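Local coordinates for protein halohydrin epoxidase A (Corynebacterium sp., PDB 4Z9F) that probably converts vicinal halohydrins into epoxides by eliminating hydrogen halide, as a lyase built on the Rossmann fold, at residues I108-L113 and A152-L157; E159-T164 and I170-I175. The protein carries 1 engineered substitution. All coordinates share one frame; numbering follows the deposited sequence.

Interaction 1 (I108-L113 and A152-L157); sequences IFPILL and AATVAL
I111 meets L157, and P110 meets T154, where helices 96-123 and 147-165 lie side by side over one face of the Rossmann-fold parallel sheet. L157 extends its branch between the helices: with CG anti to the backbone N (chi1 169°), both methyls turn to the flank of I111. CD2 comes within 3.6 Å of I111 CG1 and CD1 within 4.0 Å of the same atom, so it is the methylene, not the terminal methyl of the isoleucine, that the leucine fork grips. The I111 and L157 side chains cross obliquely. One turn earlier on helix 147-165, T154 meets the pyrrolidine of P110 at about a right angle, its OG1 3.9 Å from P110 CG. F131 of strand 127-132 packs under both of these residues. F103 of the second subunit packs on I111 and P145 of that subunit on L157, so this helix pair also helps form a subunit interface. P110 has no N-H, which kinks helix 96-123 and deprives the L106 carbonyl of its usual helical donor. T154 makes good the loss across the groove: its side-chain OG1 donates a hydrogen bond to L106 O.

Interaction 2 (E159-T164 and I170-I175); sequences ESAAKT and ILLYAI
No aromatic ring enters the meeting of L172 with A161 and A162; the flat group here is the peptide joining the two alanines. Methyl CD2 of L172 stands over one face of that peptide, 4.3 Å above A162 N, and none of the strand's atoms meets its edges. The ring of Y173, the next residue of the strand, belongs to the opposite face of the sheet, where it packs on L223 of helix 213-224 and on I231. L172 carries the contact from its side: chi1 of -89°, with chi2 58°, brings CD2 over the peptide and onto A161 CB at 3.7 Å. Lower on the side chain, L172 CB and A162 CB approach methylene to methyl at 4.3 Å. The small side chains of A161 and A162 are consistent with the close approach of the backbones, A162 CA and L172 CA lying 5.7 Å apart. This is the return leg of a beta-alpha-beta crossover, in which helix 147-165 packs back on strand 170-177. V129 and F131 of the neighbouring strand, with V158 and L165 of the helix, also pack on L172. The helix's polar side chains serve other partners: S160 OG is hydrogen-bonded to L141 O of the second subunit, and K163 NZ makes a salt bridge to the terminal P244 OXT of the third. With no hydrogen bond across it, the helix-strand seam itself rests on buried hydrocarbon packing.

From the N terminus, the chain runs through strand 73-79 into helix 96-123, which supplies residues 108-113, then along strand 127-132 to helix 147-165. There interaction 1 closes a long loop of 38 residues that contains the whole of strand 127-132. The same helix runs on into 159-164, and after a connection of only four residues, 166-169, strand 170-177 comes back to close interaction 2. The two loops follow in series, neither nested nor crossed, with centres 11 Å apart. Helix 147-165 is their common element: in interaction 1 it is tied to the neighbouring helix, in interaction 2 to strand 170-177. Both contacts adjoin the second subunit, and interaction 2 also the third.

Interaction 1 (I108-L113 and A152-L157)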
loop_
_atom_site.group_PDB
_atom_site.type_symbol
_atom_site.label_atom_id
_atom_site.label_comp_id
_atom_site.label_asym_id
_atom_site.label_seq_id
_atom_site.Cartn_x
_atom_site.Cartn_y
_atom_site.Cartn_z
ATOM N N ILE C 108 -12.241 14.498 -13.005
ATOM C CA ILE C 108 -13.584 14.536 -13.581
ATOM C C ILE C 108 -13.547 14.184 -15.064
ATOM O O ILE C 108 -14.330 13.348 -15.536
ATOM C CB ILE C 108 -14.238 15.900 -13.335
ATOM C CG1 ILE C 108 -14.328 16.189 -11.838
ATOM C CG2 ILE C 108 -15.642 15.923 -13.948
ATOM C CD1 ILE C 108 -15.302 15.303 -11.089
ATOM N N PHE C 109 -12.643 14.813 -15.820
ATOM C CA PHE C 109 -12.497 14.503 -17.242
ATOM C C PHE C 109 -12.345 13.011 -17.513
ATOM O O PHE C 109 -13.086 12.486 -18.359
ATOM C CB PHE C 109 -11.322 15.323 -17.808
ATOM C CG PHE C 109 -11.200 15.296 -19.308
ATOM C CD1 PHE C 109 -10.662 14.197 -19.965
ATOM C CD2 PHE C 109 -11.573 16.401 -20.061
ATOM C CE1 PHE C 109 -10.528 14.190 -21.336
ATOM C CE2 PHE C 109 -11.434 16.398 -21.431
ATOM C CZ PHE C 109 -10.912 15.291 -22.070
ATOM N N PRO C 110 -11.444 12.269 -16.852
ATOM C CA PRO C 110 -11.377 10.828 -17.136
ATOM C C PRO C 110 -12.627 10.060 -16.713
ATOM O O PRO C 110 -12.989 9.090 -17.386
ATOM C CB PRO C 110 -10.129 10.364 -16.365
ATOM C CG PRO C 110 -9.850 11.458 -15.362
ATOM C CD PRO C 110 -10.327 12.720 -15.996
ATOM N N ILE C 111 -13.317 10.465 -15.642
ATOM C CA ILE C 111 -14.545 9.769 -15.250
ATOM C C ILE C 111 -15.622 9.925 -16.325
ATOM O O ILE C 111 -16.285 8.956 -16.711
ATOM C CB ILE C 111 -15.039 10.276 -13.885
ATOM C CG1 ILE C 111 -14.219 9.637 -12.762
ATOM C CG2 ILE C 111 -16.522 9.959 -13.701
ATOM C CD1 ILE C 111 -14.487 10.238 -11.400
ATOM N N LEU C 112 -15.817 11.151 -16.817
ATOM C CA LEU C 112 -16.811 11.378 -17.865
ATOM C C LEU C 112 -16.448 10.627 -19.138
ATOM O O LEU C 112 -17.332 10.113 -19.834
ATOM C CB LEU C 112 -16.956 12.877 -18.157
ATOM C CG LEU C 112 -17.558 13.757 -17.059
ATOM C CD1 LEU C 112 -17.709 15.187 -17.546
ATOM C CD2 LEU C 112 -18.890 13.206 -16.571
ATOM N N LEU C 113 -15.154 10.568 -19.471
ATOM C CA LEU C 113 -14.719 9.779 -20.619
ATOM C C LEU C 113 -15.022 8.301 -20.410
ATOM O O LEU C 113 -15.636 7.657 -21.266
ATOM C CB LEU C 113 -13.226 9.982 -20.865
ATOM C CG LEU C 113 -12.566 9.039 -21.877
ATOM C CD1 LEU C 113 -13.186 9.226 -23.254
ATOM C CD2 LEU C 113 -11.077 9.305 -21.952
ATOM N N ALA C 152 -4.693 10.466 -7.268
ATOM C CA ALA C 152 -5.076 9.293 -6.476
ATOM C C ALA C 152 -6.535 8.920 -6.702
ATOM O O ALA C 152 -6.886 7.736 -6.670
ATOM C CB ALA C 152 -4.818 9.540 -4.987
ATOM N N ALA C 153 -7.403 9.910 -6.904
ATOM C CA ALA C 153 -8.798 9.589 -7.204
ATOM C C ALA C 153 -8.900 8.726 -8.454
ATOM O O ALA C 153 -9.660 7.753 -8.485
ATOM C CB ALA C 153 -9.624 10.872 -7.363
ATOM N N THR C 154 -8.116 9.045 -9.485
ATOM C CA THR C 154 -8.205 8.310 -10.740
ATOM C C THR C 154 -7.525 6.944 -10.660
ATOM O O THR C 154 -7.943 5.995 -11.334
ATOM C CB THR C 154 -7.629 9.166 -11.867
ATOM O OG1 THR C 154 -8.395 10.371 -11.956
ATOM C CG2 THR C 154 -7.686 8.455 -13.176
ATOM N N VAL C 155 -6.506 6.798 -9.824
ATOM C CA VAL C 155 -6.000 5.455 -9.586
ATOM C C VAL C 155 -7.066 4.612 -8.897
ATOM O O VAL C 155 -7.275 3.446 -9.245
ATOM C CB VAL C 155 -4.699 5.515 -8.765
ATOM C CG1 VAL C 155 -4.207 4.101 -8.451
ATOM C CG2 VAL C 155 -3.621 6.290 -9.534
ATOM N N ALA C 156 -7.744 5.190 -7.901
ATOM C CA ALA C 156 -8.809 4.485 -7.193
ATOM C C ALA C 156 -9.990 4.193 -8.108
ATOM O O ALA C 156 -10.689 3.186 -7.925
ATOM C CB ALA C 156 -9.266 5.313 -5.990
ATOM N N LEU C 157 -10.235 5.061 -9.091
ATOM C CA LEU C 157 -11.272 4.765 -10.077
ATOM C C LEU C 157 -10.925 3.505 -10.859
ATOM O O LEU C 157 -11.772 2.623 -11.050
ATOM C CB LEU C 157 -11.457 5.959 -11.012
ATOM C CG LEU C 157 -12.306 5.754 -12.277
ATOM C CD1 LEU C 157 -13.780 5.759 -11.914
ATOM C CD2 LEU C 157 -11.983 6.853 -13.274
#

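Interaction 2 (E159-T164 and I170-I175)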
loop_
_atom_site.group_PDB
_atom_site.type_symbol
_atom_site.label_atom_id
_atom_site.label_comp_id
_atom_site.label_asym_id
_atom_site.label_seq_id
_atom_site.Cartn_x
_atom_site.Cartn_y
_atom_site.Cartn_z
ATOM N N GLU C 159 -8.912 1.014 -9.821
ATOM C CA GLU C 159 -8.951 -0.165 -8.960
ATOM C C GLU C 159 -10.386 -0.602 -8.686
ATOM O O GLU C 159 -10.670 -1.800 -8.588
ATOM C CB GLU C 159 -8.225 0.128 -7.648
ATOM C CG GLU C 159 -6.772 0.442 -7.869
ATOM C CD GLU C 159 -6.009 0.683 -6.580
ATOM O OE1 GLU C 159 -4.771 0.544 -6.622
ATOM O OE2 GLU C 159 -6.642 1.012 -5.544
ATOM N N SER C 160 -11.303 0.359 -8.565
ATOM C CA SER C 160 -12.680 0.027 -8.212
ATOM C C SER C 160 -13.502 -0.358 -9.439
ATOM O O SER C 160 -14.240 -1.352 -9.409
ATOM C CB SER C 160 -13.344 1.195 -7.493
ATOM O OG SER C 160 -14.735 0.931 -7.357
ATOM N N ALA C 161 -13.408 0.433 -10.513
ATOM C CA ALA C 161 -14.204 0.161 -11.710
ATOM C C ALA C 161 -13.823 -1.167 -12.355
ATOM O O ALA C 161 -14.665 -1.814 -12.988
ATOM C CB ALA C 161 -14.043 1.303 -12.711
ATOM N N ALA C 162 -12.564 -1.588 -12.210
ATOM C CA ALA C 162 -12.110 -2.862 -12.752
ATOM C C ALA C 162 -12.790 -4.061 -12.100
ATOM O O ALA C 162 -12.809 -5.150 -12.692
ATOM C CB ALA C 162 -10.594 -2.987 -12.574
ATOM N N LYS C 163 -13.321 -3.893 -10.889
ATOM C CA LYS C 163 -13.986 -4.997 -10.218
ATOM C C LYS C 163 -15.235 -5.430 -10.965
ATOM O O LYS C 163 -15.602 -6.607 -10.912
ATOM C CB LYS C 163 -14.365 -4.604 -8.794
ATOM C CG LYS C 163 -13.202 -4.106 -7.955
ATOM C CD LYS C 163 -12.060 -5.110 -7.895
ATOM C CE LYS C 163 -11.087 -4.714 -6.764
ATOM N NZ LYS C 163 -9.714 -5.257 -6.902
ATOM N N THR C 164 -15.907 -4.496 -11.639
ATOM C CA THR C 164 -17.098 -4.804 -12.429
ATOM C C THR C 164 -16.820 -4.868 -13.932
ATOM O O THR C 164 -17.326 -5.768 -14.617
ATOM C CB THR C 164 -18.204 -3.777 -12.136
ATOM O OG1 THR C 164 -17.697 -2.442 -12.262
ATOM C CG2 THR C 164 -18.731 -3.955 -10.721
ATOM N N ILE C 170 -13.585 -5.402 -20.389
ATOM C CA ILE C 170 -13.113 -4.021 -20.464
ATOM C C ILE C 170 -12.052 -3.903 -19.375
ATOM O O ILE C 170 -12.389 -3.853 -18.193
ATOM C CB ILE C 170 -14.252 -3.017 -20.248
ATOM C CG1 ILE C 170 -15.356 -3.196 -21.304
ATOM C CG2 ILE C 170 -13.723 -1.605 -20.264
ATOM C CD1 ILE C 170 -16.667 -2.479 -20.950
ATOM N N LEU C 171 -10.769 -3.890 -19.761
ATOM C CA LEU C 171 -9.662 -4.073 -18.819
ATOM C C LEU C 171 -9.004 -2.731 -18.512
ATOM O O LEU C 171 -8.467 -2.078 -19.417
ATOM C CB LEU C 171 -8.636 -5.057 -19.388
ATOM C CG LEU C 171 -9.228 -6.362 -19.916
ATOM C CD1 LEU C 171 -8.137 -7.240 -20.453
ATOM C CD2 LEU C 171 -9.988 -7.081 -18.814
ATOM N N LEU C 172 -9.050 -2.320 -17.239
ATOM C CA LEU C 172 -8.581 -1.011 -16.809
ATOM C C LEU C 172 -7.214 -1.134 -16.141
ATOM O O LEU C 172 -6.937 -2.127 -15.454
ATOM C CB LEU C 172 -9.578 -0.357 -15.843
ATOM C CG LEU C 172 -10.693 0.500 -16.460
ATOM C CD1 LEU C 172 -11.579 -0.257 -17.460
ATOM C CD2 LEU C 172 -11.542 1.160 -15.375
ATOM N N TYR C 173 -6.360 -0.126 -16.356
ATOM C CA TYR C 173 -5.033 -0.079 -15.743
ATOM C C TYR C 173 -4.672 1.372 -15.469
ATOM O O TYR C 173 -5.167 2.289 -16.128
ATOM C CB TYR C 173 -3.927 -0.679 -16.623
ATOM C CG TYR C 173 -4.224 -2.013 -17.269
ATOM C CD1 TYR C 173 -3.788 -3.201 -16.685
ATOM C CD2 TYR C 173 -4.927 -2.086 -18.468
ATOM C CE1 TYR C 173 -4.053 -4.421 -17.266
ATOM C CE2 TYR C 173 -5.189 -3.299 -19.065
ATOM C CZ TYR C 173 -4.758 -4.465 -18.457
ATOM O OH TYR C 173 -5.010 -5.681 -19.048
ATOM N N ALA C 174 -3.782 1.575 -14.502
ATOM C CA ALA C 174 -3.210 2.887 -14.247
ATOM C C ALA C 174 -1.695 2.800 -14.344
ATOM O O ALA C 174 -1.085 1.842 -13.864
ATOM C CB ALA C 174 -3.626 3.435 -12.876
ATOM N N ILE C 175 -1.094 3.779 -15.005
ATOM C CA ILE C 175 0.353 3.912 -15.052
ATOM C C ILE C 175 0.721 5.179 -14.301
ATOM O O ILE C 175 0.089 6.231 -14.491
ATOM C CB ILE C 175 0.878 3.937 -16.496
ATOM C CG1 ILE C 175 0.428 2.678 -17.234
ATOM C CG2 ILE C 175 2.402 4.053 -16.499
ATOM C CD1 ILE C 175 0.808 2.639 -18.704
#